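Local coordinates for Phosphoglucomutase/phosphomannomutase family protein (PDB 3UW2), which probably moves a phosphate group within a phosphosugar, as an intramolecular phosphotransferase of the phosphohexose mutase family that uses a divalent metal, at residues Pro76-Ala81 against Ile125-Ser130; Gln25-Ala30 against Arg47-Ala52; Leu286-Glu291 against Glu373-Val378; Glu183-Asp188 against Thr211-Ala216. All blocks are in the same frame, centred on the assembly; numbering follows the deposited sequence.

Contact 1 (Pro76-Ala81 against Ile125-Ser130); sequences PELVGA and IVVTGS. With EDO (1,2-ethanediol), chain D.
Val-127, at the end of strand 124-127, points its side chain at helix 75-88 and meets Leu-78 and Val-79 with one methyl each. With CG1 anti to its own backbone N (chi1 -177°) and CG2 anti to its carbonyl carbon, the two branches straddle two consecutive helix residues. CG1 lies alongside the leucine, 4.0 Å from CB of Leu-78 and only slightly farther from its CD1. CG2 goes to the next residue, where it sits 4.0 Å from Val-79 CB and as near to the CA of the same residue. The two valines cross each other at a slant, and CG2 of Val-79 also comes within 4.0 Å of Val-127 CG2. Because the contact is made mostly at CA and CB atoms, the helix lies close to the strand: the CA atoms of Val-79 and Val-127 are 6.3 Å apart. All three residues are buried. Leu-78 carries on to Ile-37, Leu-41 and Ala-46, while Val-79 also packs on Val-67 and Arg-69 of strand 64-69. 1,2-Ethanediol, probably from the crystallisation liquor, donates to Gly-80 O.

Just past Val-127 the chain leaves the sheet in an ST turn, in which Ser-130 N donates to Thr-128 OG1 at 2.9 Å. Ser-130 OG is covalently linked to phosphate, and its side chain touches Asp-266, a zinc ligand. This is a helix packed on a mixed sheet in an alpha/beta/alpha domain, over the strand between parallel 64-69 and antiparallel 136-143, with the phosphoserine loop of a phosphohexose mutase at the strand's end.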
loop_
_atom_site.group_PDB
_atom_site.type_symbol
_atom_site.label_atom_id
_atom_site.label_comp_id
_atom_site.label_asym_id
_atom_site.label_seq_id
_atom_site.Cartn_x
_atom_site.Cartn_y
_atom_site.Cartn_z
ATOM N N PRO A 76 -16.189 -13.352 -6.900
ATOM C CA PRO A 76 -16.209 -14.321 -8.062
ATOM C C PRO A 76 -17.068 -13.736 -9.218
ATOM O O PRO A 76 -16.729 -13.851 -10.386
ATOM C CB PRO A 76 -16.932 -15.545 -7.468
ATOM C CG PRO A 76 -16.597 -15.499 -5.994
ATOM C CD PRO A 76 -16.556 -14.000 -5.609
ATOM N N GLU A 77 -18.179 -13.073 -8.879
ATOM C CA GLU A 77 -19.081 -12.594 -9.971
ATOM C C GLU A 77 -18.366 -11.447 -10.744
ATOM O O GLU A 77 -18.417 -11.365 -11.980
ATOM C CB GLU A 77 -20.389 -12.053 -9.383
ATOM C CG GLU A 77 -21.371 -11.545 -10.470
ATOM C CD GLU A 77 -22.692 -11.013 -9.907
ATOM O OE1 GLU A 77 -22.834 -10.960 -8.665
ATOM O OE2 GLU A 77 -23.612 -10.653 -10.704
ATOM N N LEU A 78 -17.823 -10.486 -9.997
ATOM C CA LEU A 78 -17.190 -9.309 -10.657
ATOM C C LEU A 78 -15.954 -9.691 -11.478
ATOM O O LEU A 78 -15.785 -9.171 -12.610
ATOM C CB LEU A 78 -16.752 -8.275 -9.621
ATOM C CG LEU A 78 -17.921 -7.642 -8.883
ATOM C CD1 LEU A 78 -17.377 -6.624 -7.891
ATOM C CD2 LEU A 78 -18.862 -6.967 -9.832
ATOM N N VAL A 79 -15.087 -10.602 -10.955
ATOM C CA VAL A 79 -13.892 -10.982 -11.740
ATOM C C VAL A 79 -14.328 -11.737 -12.990
ATOM O O VAL A 79 -13.738 -11.593 -14.049
ATOM C CB VAL A 79 -12.809 -11.819 -10.956
ATOM C CG1 VAL A 79 -13.151 -13.300 -10.822
ATOM C CG2 VAL A 79 -11.456 -11.784 -11.655
ATOM N N GLY A 80 -15.370 -12.544 -12.899
ATOM C CA GLY A 80 -15.905 -13.174 -14.153
ATOM C C GLY A 80 -16.432 -12.122 -15.166
ATOM O O GLY A 80 -16.180 -12.251 -16.354
ATOM N N ALA A 81 -17.154 -11.074 -14.728
ATOM C CA ALA A 81 -17.699 -10.067 -15.622
ATOM C C ALA A 81 -16.554 -9.262 -16.229
ATOM O O ALA A 81 -16.559 -8.853 -17.401
ATOM C CB ALA A 81 -18.679 -9.118 -14.851
ATOM N N ILE A 125 -5.335 -6.794 -13.432
ATOM C CA ILE A 125 -6.338 -6.069 -12.677
ATOM C C ILE A 125 -6.690 -6.972 -11.489
ATOM O O ILE A 125 -6.954 -8.143 -11.666
ATOM C CB ILE A 125 -7.604 -5.825 -13.511
ATOM C CG1 ILE A 125 -7.269 -4.975 -14.732
ATOM C CG2 ILE A 125 -8.659 -5.131 -12.653
ATOM C CD1 ILE A 125 -8.420 -4.945 -15.753
ATOM N N VAL A 126 -6.659 -6.429 -10.289
ATOM C CA VAL A 126 -7.016 -7.197 -9.130
ATOM C C VAL A 126 -8.368 -6.667 -8.679
ATOM O O VAL A 126 -8.541 -5.444 -8.483
ATOM C CB VAL A 126 -5.928 -7.145 -8.014
ATOM C CG1 VAL A 126 -6.357 -8.079 -6.847
ATOM C CG2 VAL A 126 -4.544 -7.627 -8.556
ATOM N N VAL A 127 -9.358 -7.566 -8.542
ATOM C CA VAL A 127 -10.668 -7.058 -8.019
ATOM C C VAL A 127 -10.614 -7.118 -6.481
ATOM O O VAL A 127 -10.622 -8.233 -5.902
ATOM C CB VAL A 127 -11.787 -8.013 -8.535
ATOM C CG1 VAL A 127 -13.176 -7.516 -8.101
ATOM C CG2 VAL A 127 -11.701 -8.126 -10.086
ATOM N N THR A 128 -10.600 -5.964 -5.778
ATOM C CA THR A 128 -10.420 -6.019 -4.391
ATOM C C THR A 128 -10.975 -4.690 -3.827
ATOM O O THR A 128 -10.955 -3.644 -4.504
ATOM C CB THR A 128 -8.930 -6.171 -3.958
ATOM O OG1 THR A 128 -8.856 -6.012 -2.523
ATOM C CG2 THR A 128 -8.113 -5.069 -4.580
ATOM N N GLY A 129 -11.552 -4.820 -2.654
ATOM C CA GLY A 129 -12.027 -3.701 -1.828
ATOM C C GLY A 129 -11.085 -3.396 -0.689
ATOM O O GLY A 129 -11.386 -2.526 0.174
ATOM N N SER A 130 -9.946 -4.080 -0.672
ATOM C CA SER A 130 -8.821 -3.734 0.211
ATOM C C SER A 130 -9.217 -3.782 1.724
ATOM O O SER A 130 -9.640 -4.846 2.199
ATOM C CB SER A 130 -8.191 -2.394 -0.311
ATOM O OG SER A 130 -7.410 -1.715 0.647
HETATM C C1 EDO D . -14.611 -16.303 -18.366
HETATM O O1 EDO D . -14.478 -15.145 -19.276
HETATM C C2 EDO D . -14.514 -15.895 -16.867
HETATM O O2 EDO D . -15.805 -15.324 -16.557
#

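Contact 2 (Gln25-Ala30 against Arg47-Ala52); sequences QSIFKA and RSIGRA
Ile-49 of helix 43-59 receives two apolar side chains from the segment before strand 33-36, Ile-27 and Phe-28. The isoleucine pair meets methyl to methyl, CD1 of Ile-27 lying 4.3 Å from CD1 of Ile-49. Phe-28 comes in with the far end of its ring, whose CZ is 4.2 Å from CG1 of Ile-49; the approach is oblique to the ring plane, and the two side chains run antiparallel. Reach matters here, for even the nearest CA atoms, those of Phe-28 and Ile-49, are 10.2 Å apart. The ring of Phe-28 swings anti to its carbonyl carbon (chi1 -68°), which lets its end approach the helix although its CB bond does not aim there.

Polar bonds serve the first segment itself. Phe-28 N donates to Gln-25 O at 3.0 Å, closing the short 3-10 turn, and the same oxygen lies in plane at the edge of the Phe-28 ring. Lys-29 NZ bonds Ser-26 O at 2.8 Å, with a C=O...N angle of 161° that brings the ammonium almost straight onto the carbonyl. Farther out, Phe-28 O accepts from Gln-154, and on the helix Arg-47 forms a salt bridge with Asp-84.

Aromatic and aliphatic neighbours extend the apolar cluster: Ile-33 touches Ile-27, Phe-28 and Ile-49, and Tyr-157 meets the Phe-28 ring. Between the two segments, then, the association is a small one of 79 Å²: what they give each other is apolar packing alone, while the turn's outward polar ties go to other parts of the domain.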
loop_
_atom_site.group_PDB
_atom_site.type_symbol
_atom_site.label_atom_id
_atom_site.label_comp_id
_atom_site.label_asym_id
_atom_site.label_seq_id
_atom_site.Cartn_x
_atom_site.Cartn_y
_atom_site.Cartn_z
ATOM N N GLN A 25 -19.408 8.218 -12.580
ATOM C CA GLN A 25 -18.053 8.765 -12.591
ATOM C C GLN A 25 -17.389 8.704 -11.201
ATOM O O GLN A 25 -16.183 8.549 -11.096
ATOM C CB GLN A 25 -18.070 10.190 -13.147
ATOM C CG GLN A 25 -16.694 10.782 -13.396
ATOM C CD GLN A 25 -16.064 11.334 -12.121
ATOM O OE1 GLN A 25 -16.769 11.724 -11.182
ATOM N NE2 GLN A 25 -14.728 11.346 -12.066
ATOM N N SER A 26 -18.186 8.820 -10.138
ATOM C CA SER A 26 -17.666 8.825 -8.756
ATOM C C SER A 26 -16.856 7.565 -8.339
ATOM O O SER A 26 -16.120 7.629 -7.344
ATOM C CB SER A 26 -18.797 9.086 -7.758
ATOM O OG SER A 26 -19.549 7.881 -7.586
ATOM N N ILE A 27 -16.965 6.439 -9.071
ATOM C CA ILE A 27 -16.198 5.252 -8.666
ATOM C C ILE A 27 -14.780 5.308 -9.219
ATOM O O ILE A 27 -13.926 4.482 -8.835
ATOM C CB ILE A 27 -16.859 3.911 -9.062
ATOM C CG1 ILE A 27 -16.903 3.726 -10.580
ATOM C CG2 ILE A 27 -18.248 3.773 -8.451
ATOM C CD1 ILE A 27 -17.436 2.361 -11.028
ATOM N N PHE A 28 -14.538 6.247 -10.150
ATOM C CA PHE A 28 -13.228 6.366 -10.781
ATOM C C PHE A 28 -12.416 7.282 -9.940
ATOM O O PHE A 28 -12.547 8.499 -10.127
ATOM C CB PHE A 28 -13.345 6.824 -12.248
ATOM C CG PHE A 28 -13.985 5.787 -13.125
ATOM C CD1 PHE A 28 -13.207 4.926 -13.859
ATOM C CD2 PHE A 28 -15.383 5.598 -13.101
ATOM C CE1 PHE A 28 -13.795 3.951 -14.604
ATOM C CE2 PHE A 28 -15.978 4.618 -13.867
ATOM C CZ PHE A 28 -15.167 3.769 -14.593
ATOM N N LYS A 29 -11.595 6.720 -9.021
ATOM C CA LYS A 29 -10.849 7.558 -8.037
ATOM C C LYS A 29 -9.458 7.874 -8.553
ATOM O O LYS A 29 -9.120 7.553 -9.695
ATOM C CB LYS A 29 -10.753 6.893 -6.655
ATOM C CG LYS A 29 -12.022 6.151 -6.281
ATOM C CD LYS A 29 -13.051 7.127 -5.724
ATOM C CE LYS A 29 -14.169 6.373 -5.018
ATOM N NZ LYS A 29 -15.218 7.385 -4.703
ATOM N N ALA A 30 -8.647 8.522 -7.724
ATOM C CA ALA A 30 -7.305 8.928 -8.146
ATOM C C ALA A 30 -6.429 7.744 -8.526
ATOM O O ALA A 30 -5.694 7.802 -9.531
ATOM C CB ALA A 30 -6.631 9.759 -7.050
ATOM N N ARG A 47 -17.904 -5.527 -16.288
ATOM C CA ARG A 47 -17.731 -5.825 -17.703
ATOM C C ARG A 47 -17.336 -4.546 -18.481
ATOM O O ARG A 47 -16.402 -4.603 -19.249
ATOM C CB ARG A 47 -19.017 -6.443 -18.282
ATOM C CG ARG A 47 -18.888 -6.960 -19.718
ATOM C CD ARG A 47 -20.208 -7.569 -20.245
ATOM N NE ARG A 47 -20.257 -8.904 -19.670
ATOM C CZ ARG A 47 -21.020 -9.286 -18.647
ATOM N NH1 ARG A 47 -21.916 -8.429 -18.124
ATOM N NH2 ARG A 47 -20.891 -10.546 -18.171
ATOM N N SER A 48 -17.981 -3.378 -18.262
ATOM C CA SER A 48 -17.617 -2.165 -19.024
ATOM C C SER A 48 -16.204 -1.728 -18.668
ATOM O O SER A 48 -15.473 -1.181 -19.506
ATOM C CB SER A 48 -18.565 -0.994 -18.758
ATOM O OG SER A 48 -19.916 -1.370 -18.905
ATOM N N ILE A 49 -15.800 -1.972 -17.421
ATOM C CA ILE A 49 -14.474 -1.575 -16.991
ATOM C C ILE A 49 -13.465 -2.527 -17.665
ATOM O O ILE A 49 -12.416 -2.117 -18.184
ATOM C CB ILE A 49 -14.310 -1.646 -15.451
ATOM C CG1 ILE A 49 -14.930 -0.406 -14.765
ATOM C CG2 ILE A 49 -12.820 -1.685 -15.077
ATOM C CD1 ILE A 49 -15.452 -0.728 -13.352
ATOM N N GLY A 50 -13.832 -3.780 -17.756
ATOM C CA GLY A 50 -12.913 -4.735 -18.424
ATOM C C GLY A 50 -12.742 -4.411 -19.918
ATOM O O GLY A 50 -11.635 -4.472 -20.480
ATOM N N ARG A 51 -13.865 -4.106 -20.577
ATOM C CA ARG A 51 -13.859 -3.712 -21.976
ATOM C C ARG A 51 -13.015 -2.425 -22.173
ATOM O O ARG A 51 -12.259 -2.347 -23.076
ATOM C CB ARG A 51 -15.316 -3.506 -22.411
ATOM C CG ARG A 51 -15.491 -3.303 -23.893
ATOM C CD ARG A 51 -15.419 -4.605 -24.644
ATOM N NE ARG A 51 -15.480 -4.351 -26.081
ATOM C CZ ARG A 51 -16.598 -4.215 -26.780
ATOM N NH1 ARG A 51 -16.565 -3.982 -28.107
ATOM N NH2 ARG A 51 -17.757 -4.352 -26.163
ATOM N N ALA A 52 -13.170 -1.402 -21.316
ATOM C CA ALA A 52 -12.410 -0.163 -21.423
ATOM C C ALA A 52 -10.896 -0.413 -21.238
ATOM O O ALA A 52 -10.074 0.076 -21.995
ATOM C CB ALA A 52 -12.915 0.859 -20.365
#

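Contact 3 (Leu286-Glu291 against Glu373-Val378)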
loop_
_atom_site.group_PDB
_atom_site.type_symbol
_atom_site.label_atom_id
_atom_site.label_comp_id
_atom_site.label_asym_id
_atom_site.label_seq_id
_atom_site.Cartn_x
_atom_site.Cartn_y
_atom_site.Cartn_z
ATOM N N LEU A 286 10.816 1.231 7.682
ATOM C CA LEU A 286 11.651 1.635 6.542
ATOM C C LEU A 286 13.083 1.961 6.975
ATOM O O LEU A 286 14.017 1.662 6.233
ATOM C CB LEU A 286 11.044 2.832 5.784
ATOM C CG LEU A 286 11.693 3.157 4.432
ATOM C CD1 LEU A 286 11.424 2.009 3.469
ATOM C CD2 LEU A 286 11.116 4.443 3.876
ATOM N N MET A 287 13.268 2.580 8.159
ATOM C CA MET A 287 14.656 2.775 8.653
ATOM C C MET A 287 15.413 1.437 8.738
ATOM O O MET A 287 16.577 1.331 8.345
ATOM C CB MET A 287 14.672 3.564 9.963
ATOM C CG MET A 287 14.303 5.034 9.700
ATOM S SD MET A 287 14.413 6.257 11.032
ATOM C CE MET A 287 12.937 5.966 12.009
ATOM N N LEU A 288 14.723 0.383 9.192
ATOM C CA LEU A 288 15.411 -0.859 9.466
ATOM C C LEU A 288 15.751 -1.530 8.126
ATOM O O LEU A 288 16.843 -2.130 7.923
ATOM C CB LEU A 288 14.489 -1.755 10.357
ATOM C CG LEU A 288 15.014 -3.097 10.858
ATOM C CD1 LEU A 288 15.988 -2.897 12.048
ATOM C CD2 LEU A 288 13.873 -4.075 11.259
ATOM N N PHE A 289 14.802 -1.444 7.204
ATOM C CA PHE A 289 15.055 -1.980 5.858
ATOM C C PHE A 289 16.171 -1.193 5.106
ATOM O O PHE A 289 17.008 -1.765 4.426
ATOM C CB PHE A 289 13.728 -1.898 5.067
ATOM C CG PHE A 289 12.697 -2.868 5.555
ATOM C CD1 PHE A 289 13.031 -4.243 5.679
ATOM C CD2 PHE A 289 11.370 -2.455 5.751
ATOM C CE1 PHE A 289 12.081 -5.166 6.127
ATOM C CE2 PHE A 289 10.404 -3.386 6.196
ATOM C CZ PHE A 289 10.783 -4.741 6.377
ATOM N N ALA A 290 16.128 0.127 5.200
ATOM C CA ALA A 290 17.083 0.992 4.512
ATOM C C ALA A 290 18.468 0.651 5.028
ATOM O O ALA A 290 19.431 0.643 4.265
ATOM C CB ALA A 290 16.785 2.478 4.844
ATOM N N GLU A 291 18.607 0.454 6.335
ATOM C CA GLU A 291 19.915 0.127 6.845
ATOM C C GLU A 291 20.442 -1.151 6.181
ATOM O O GLU A 291 21.575 -1.189 5.692
ATOM C CB GLU A 291 19.883 0.015 8.369
ATOM C CG GLU A 291 21.095 -0.672 9.008
ATOM C CD GLU A 291 21.007 -0.649 10.548
ATOM O OE1 GLU A 291 19.905 -0.895 11.124
ATOM O OE2 GLU A 291 22.048 -0.359 11.172
ATOM N N GLU A 373 13.759 -11.870 7.985
ATOM C CA GLU A 373 15.169 -12.092 7.654
ATOM C C GLU A 373 16.101 -11.283 8.593
ATOM O O GLU A 373 17.149 -11.794 9.042
ATOM C CB GLU A 373 15.418 -11.639 6.215
ATOM C CG GLU A 373 16.872 -11.800 5.759
ATOM C CD GLU A 373 17.035 -11.400 4.297
ATOM O OE1 GLU A 373 16.952 -10.173 3.938
ATOM O OE2 GLU A 373 17.217 -12.322 3.505
ATOM N N ILE A 374 15.716 -10.029 8.841
ATOM C CA ILE A 374 16.454 -9.136 9.708
ATOM C C ILE A 374 16.260 -9.474 11.191
ATOM O O ILE A 374 17.255 -9.601 11.920
ATOM C CB ILE A 374 16.068 -7.669 9.456
ATOM C CG1 ILE A 374 16.465 -7.246 8.010
ATOM C CG2 ILE A 374 16.726 -6.747 10.492
ATOM C CD1 ILE A 374 15.901 -5.926 7.546
ATOM N N LEU A 375 14.998 -9.590 11.639
ATOM C CA LEU A 375 14.651 -9.879 13.044
ATOM C C LEU A 375 15.265 -11.210 13.506
ATOM O O LEU A 375 15.741 -11.336 14.642
ATOM C CB LEU A 375 13.124 -9.951 13.207
ATOM C CG LEU A 375 12.379 -8.613 13.016
ATOM C CD1 LEU A 375 10.894 -8.784 13.365
ATOM C CD2 LEU A 375 13.034 -7.463 13.764
ATOM N N ALA A 376 15.323 -12.191 12.608
ATOM C CA ALA A 376 15.861 -13.495 13.008
ATOM C C ALA A 376 17.354 -13.473 13.371
ATOM O O ALA A 376 17.847 -14.392 14.001
ATOM C CB ALA A 376 15.543 -14.574 11.945
ATOM N N ARG A 377 18.069 -12.429 12.993
ATOM C CA ARG A 377 19.499 -12.304 13.393
ATOM C C ARG A 377 19.718 -11.895 14.853
ATOM O O ARG A 377 20.846 -11.841 15.303
ATOM C CB ARG A 377 20.240 -11.354 12.426
ATOM C CG ARG A 377 20.164 -11.911 11.004
ATOM C CD ARG A 377 20.534 -10.871 9.947
ATOM N NE ARG A 377 20.600 -11.478 8.604
ATOM C CZ ARG A 377 20.394 -10.783 7.494
ATOM N NH1 ARG A 377 20.063 -9.499 7.572
ATOM N NH2 ARG A 377 20.455 -11.374 6.322
ATOM N N VAL A 378 18.654 -11.603 15.606
ATOM C CA VAL A 378 18.860 -11.115 16.989
ATOM C C VAL A 378 18.038 -11.951 17.960
ATOM O O VAL A 378 17.095 -12.620 17.562
ATOM C CB VAL A 378 18.540 -9.596 17.153
ATOM C CG1 VAL A 378 19.447 -8.741 16.244
ATOM C CG2 VAL A 378 17.039 -9.308 16.932
#
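Ile-374 is the bump of this contact, and Leu-288 with Phe-289 forms the hollow that takes it. The isoleucine enters with both arms. CG2, anti to the backbone N, rests against the fork of Leu-288, 4.0 Å from its CD2 and equally near its CG. The longer arm, with CG1 anti to the carbonyl carbon (chi1 -64°) and extended through chi2 168°, carries CD1 deeper, to 3.8 Å from Phe-289 CD1. That approach is oblique to the ring. The same methyl lies 3.9 Å from the backbone O of Leu-288, so the hollow has a leucine side chain, a carbonyl and an aromatic ring for its walls.

Leu-288 in turn projects a smaller bump. Its CG is anti to the backbone N (chi1 -177°), which throws the fork out toward the partner helix, and CD2 reaches past Ile-374 to lie 4.3 Å from CD2 of Leu-375. The side chains of Leu-288 and Ile-374 run antiparallel, whereas Phe-289 and Ile-374 cross at a slant. The fit is made by van der Waals contact and buries 166 Å², with the nearest CA atoms, those of Phe-289 and Ile-374, 8.2 Å apart.

In domain III, helix 282-296 thus packs on helix 364-375 where it runs into the type I turn from Leu-375 to Val-378. Leu-371 extends the same face of helix 364-375 against Leu-288 and Phe-289. Phe-354 of strand 352-354 meets Phe-289 edge-to-face, and Leu-375 also packs on Pro-381, Leu-384 and Leu-385 of helix 381-386.

Contact 4 (Glu183-Asp188 against Thr211-Ala216)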
loop_
_atom_site.group_PDB
_atom_site.type_symbol
_atom_site.label_atom_id
_atom_site.label_comp_id
_atom_site.label_asym_id
_atom_site.label_seq_id
_atom_site.Cartn_x
_atom_site.Cartn_y
_atom_site.Cartn_z
ATOM N N GLU A 183 7.963 -20.225 -3.833
ATOM C CA GLU A 183 9.302 -20.744 -4.109
ATOM C C GLU A 183 10.261 -19.635 -4.439
ATOM O O GLU A 183 11.489 -19.755 -4.200
ATOM C CB GLU A 183 9.283 -21.748 -5.266
ATOM C CG GLU A 183 8.597 -23.029 -4.837
ATOM C CD GLU A 183 8.104 -23.850 -6.022
ATOM O OE1 GLU A 183 8.899 -24.081 -6.971
ATOM O OE2 GLU A 183 6.923 -24.276 -6.001
ATOM N N ARG A 184 9.707 -18.547 -4.985
ATOM C CA ARG A 184 10.587 -17.456 -5.386
ATOM C C ARG A 184 11.068 -16.747 -4.119
ATOM O O ARG A 184 12.243 -16.379 -4.027
ATOM C CB ARG A 184 9.922 -16.529 -6.427
ATOM C CG ARG A 184 10.574 -15.169 -6.588
ATOM C CD ARG A 184 11.990 -15.222 -7.196
ATOM N NE ARG A 184 12.519 -13.869 -7.386
ATOM C CZ ARG A 184 13.073 -13.135 -6.410
ATOM N NH1 ARG A 184 13.194 -13.611 -5.158
ATOM N NH2 ARG A 184 13.496 -11.909 -6.670
ATOM N N ILE A 185 10.195 -16.553 -3.137
ATOM C CA ILE A 185 10.594 -15.914 -1.900
ATOM C C ILE A 185 11.514 -16.804 -0.993
ATOM O O ILE A 185 12.574 -16.351 -0.467
ATOM C CB ILE A 185 9.363 -15.404 -1.117
ATOM C CG1 ILE A 185 8.648 -14.259 -1.932
ATOM C CG2 ILE A 185 9.842 -14.910 0.239
ATOM C CD1 ILE A 185 7.277 -13.869 -1.371
ATOM N N VAL A 186 11.091 -18.052 -0.824
ATOM C CA VAL A 186 11.799 -19.067 -0.016
ATOM C C VAL A 186 13.222 -19.346 -0.514
ATOM O O VAL A 186 14.135 -19.459 0.295
ATOM C CB VAL A 186 10.917 -20.348 0.111
ATOM C CG1 VAL A 186 11.700 -21.578 0.578
ATOM C CG2 VAL A 186 9.764 -20.057 1.076
ATOM N N GLY A 187 13.405 -19.438 -1.836
ATOM C CA GLY A 187 14.719 -19.661 -2.441
ATOM C C GLY A 187 15.665 -18.466 -2.261
ATOM O O GLY A 187 16.850 -18.632 -2.433
ATOM N N ASP A 188 15.168 -17.264 -1.907
ATOM C CA ASP A 188 16.084 -16.103 -1.688
ATOM C C ASP A 188 16.188 -15.687 -0.215
ATOM O O ASP A 188 17.054 -14.916 0.137
ATOM C CB ASP A 188 15.738 -14.850 -2.560
ATOM C CG ASP A 188 16.851 -13.748 -2.502
ATOM O OD1 ASP A 188 18.053 -14.030 -2.801
ATOM O OD2 ASP A 188 16.538 -12.580 -2.146
ATOM N N THR A 211 0.212 -17.549 5.704
ATOM C CA THR A 211 0.548 -18.620 6.650
ATOM C C THR A 211 1.393 -19.674 5.975
ATOM O O THR A 211 2.386 -20.119 6.544
ATOM C CB THR A 211 -0.689 -19.199 7.375
ATOM O OG1 THR A 211 -1.677 -19.589 6.404
ATOM C CG2 THR A 211 -1.283 -18.098 8.282
ATOM N N ARG A 212 1.016 -20.039 4.739
ATOM C CA ARG A 212 1.818 -20.940 3.906
ATOM C C ARG A 212 3.263 -20.433 3.777
ATOM O O ARG A 212 4.205 -21.218 3.982
ATOM C CB ARG A 212 1.235 -21.052 2.509
ATOM C CG ARG A 212 2.025 -21.977 1.590
ATOM C CD ARG A 212 1.329 -22.152 0.228
ATOM N NE ARG A 212 2.290 -22.926 -0.565
ATOM C CZ ARG A 212 2.195 -23.237 -1.849
ATOM N NH1 ARG A 212 1.147 -22.891 -2.546
ATOM N NH2 ARG A 212 3.170 -23.968 -2.393
ATOM N N LEU A 213 3.421 -19.156 3.433
ATOM C CA LEU A 213 4.765 -18.544 3.237
ATOM C C LEU A 213 5.611 -18.593 4.501
ATOM O O LEU A 213 6.748 -19.071 4.447
ATOM C CB LEU A 213 4.659 -17.086 2.724
ATOM C CG LEU A 213 5.937 -16.272 2.639
ATOM C CD1 LEU A 213 6.844 -16.960 1.599
ATOM C CD2 LEU A 213 5.671 -14.789 2.261
ATOM N N PHE A 214 5.074 -18.094 5.631
ATOM C CA PHE A 214 5.874 -18.023 6.837
ATOM C C PHE A 214 6.159 -19.426 7.413
ATOM O O PHE A 214 7.233 -19.666 7.988
ATOM C CB PHE A 214 5.272 -17.045 7.859
ATOM C CG PHE A 214 5.069 -15.642 7.310
ATOM C CD1 PHE A 214 6.035 -15.028 6.481
ATOM C CD2 PHE A 214 3.924 -14.927 7.640
ATOM C CE1 PHE A 214 5.861 -13.723 5.966
ATOM C CE2 PHE A 214 3.693 -13.649 7.122
ATOM C CZ PHE A 214 4.670 -13.019 6.298
ATOM N N LYS A 215 5.241 -20.390 7.201
ATOM C CA LYS A 215 5.590 -21.793 7.539
ATOM C C LYS A 215 6.722 -22.325 6.680
ATOM O O LYS A 215 7.602 -23.049 7.189
ATOM C CB LYS A 215 4.381 -22.763 7.530
ATOM C CG LYS A 215 3.479 -22.534 8.717
ATOM C CD LYS A 215 2.228 -23.413 8.717
ATOM C CE LYS A 215 1.847 -23.595 10.190
ATOM N NZ LYS A 215 0.605 -24.375 10.505
ATOM N N ALA A 216 6.663 -22.008 5.384
ATOM C CA ALA A 216 7.710 -22.370 4.439
ATOM C C ALA A 216 9.073 -21.743 4.834
ATOM O O ALA A 216 10.125 -22.312 4.550
ATOM C CB ALA A 216 7.343 -21.905 3.034
#
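Helices 178-186 and 206-216 come together near their C-terminal ends, where the CA atoms of Val-186 and Ala-216 are 6.9 Å apart. At that point the fit is close: CG2 of Val-186, the branch beside its backbone N, lies 3.6 Å from CB of Ala-216, the short alanine side chain letting the backbones approach this far.

One turn back on the second helix, Leu-213 does the rest. Its CG is anti to the backbone N (chi1 173°), which swings the fork toward the neighbouring helix although its CB bond is not aimed there. CD1 settles 3.9 Å from CG2 of Ile-185 and, more loosely, 4.3 Å from CG2 of Val-186. The other methyl, CD2, meets CD1 of Ile-185 at 4.1 Å, so the leucine and isoleucine pair branch to branch while their side chains cross at about a right angle.

Ile-185 and Leu-213 are buried, whereas Ala-216 lies at the surface. Beside the apolar pairs, Arg-212 forms a salt bridge with Asp-179, tying helix 206-216 to helix 178-186 a second time. Helix 364-375 lies against the buried side, with Tyr-366 and Ala-369 on Ile-185 and Leu-365 on Leu-213, while Phe-214 packs on Leu-221 of strand 221-224.

In the fold
Contacts 1 and 2 belong to domain I, where helices 75-88 and 43-59 pack on each other: the centres are 12 Å apart, and Ala-81 O packs against Arg-47 CB at 3.6 Å. Contacts 3 and 4 lie in domains III and II, with centres 18 Å apart, and meet where Glu-373 approaches Asp-188; Arg-357 forms salt bridges with both acids. Contact 1 is nearest the metal, the side chain of Val-127 being about 13 Å from the zinc ion held by Asp-264, Asp-266 and Asp-268, while its 125-130 segment runs on to phosphate-linked Ser-130 beside Asp-266. The others lie away from that site, contacts 2 and 3 about 40 Å apart between centres.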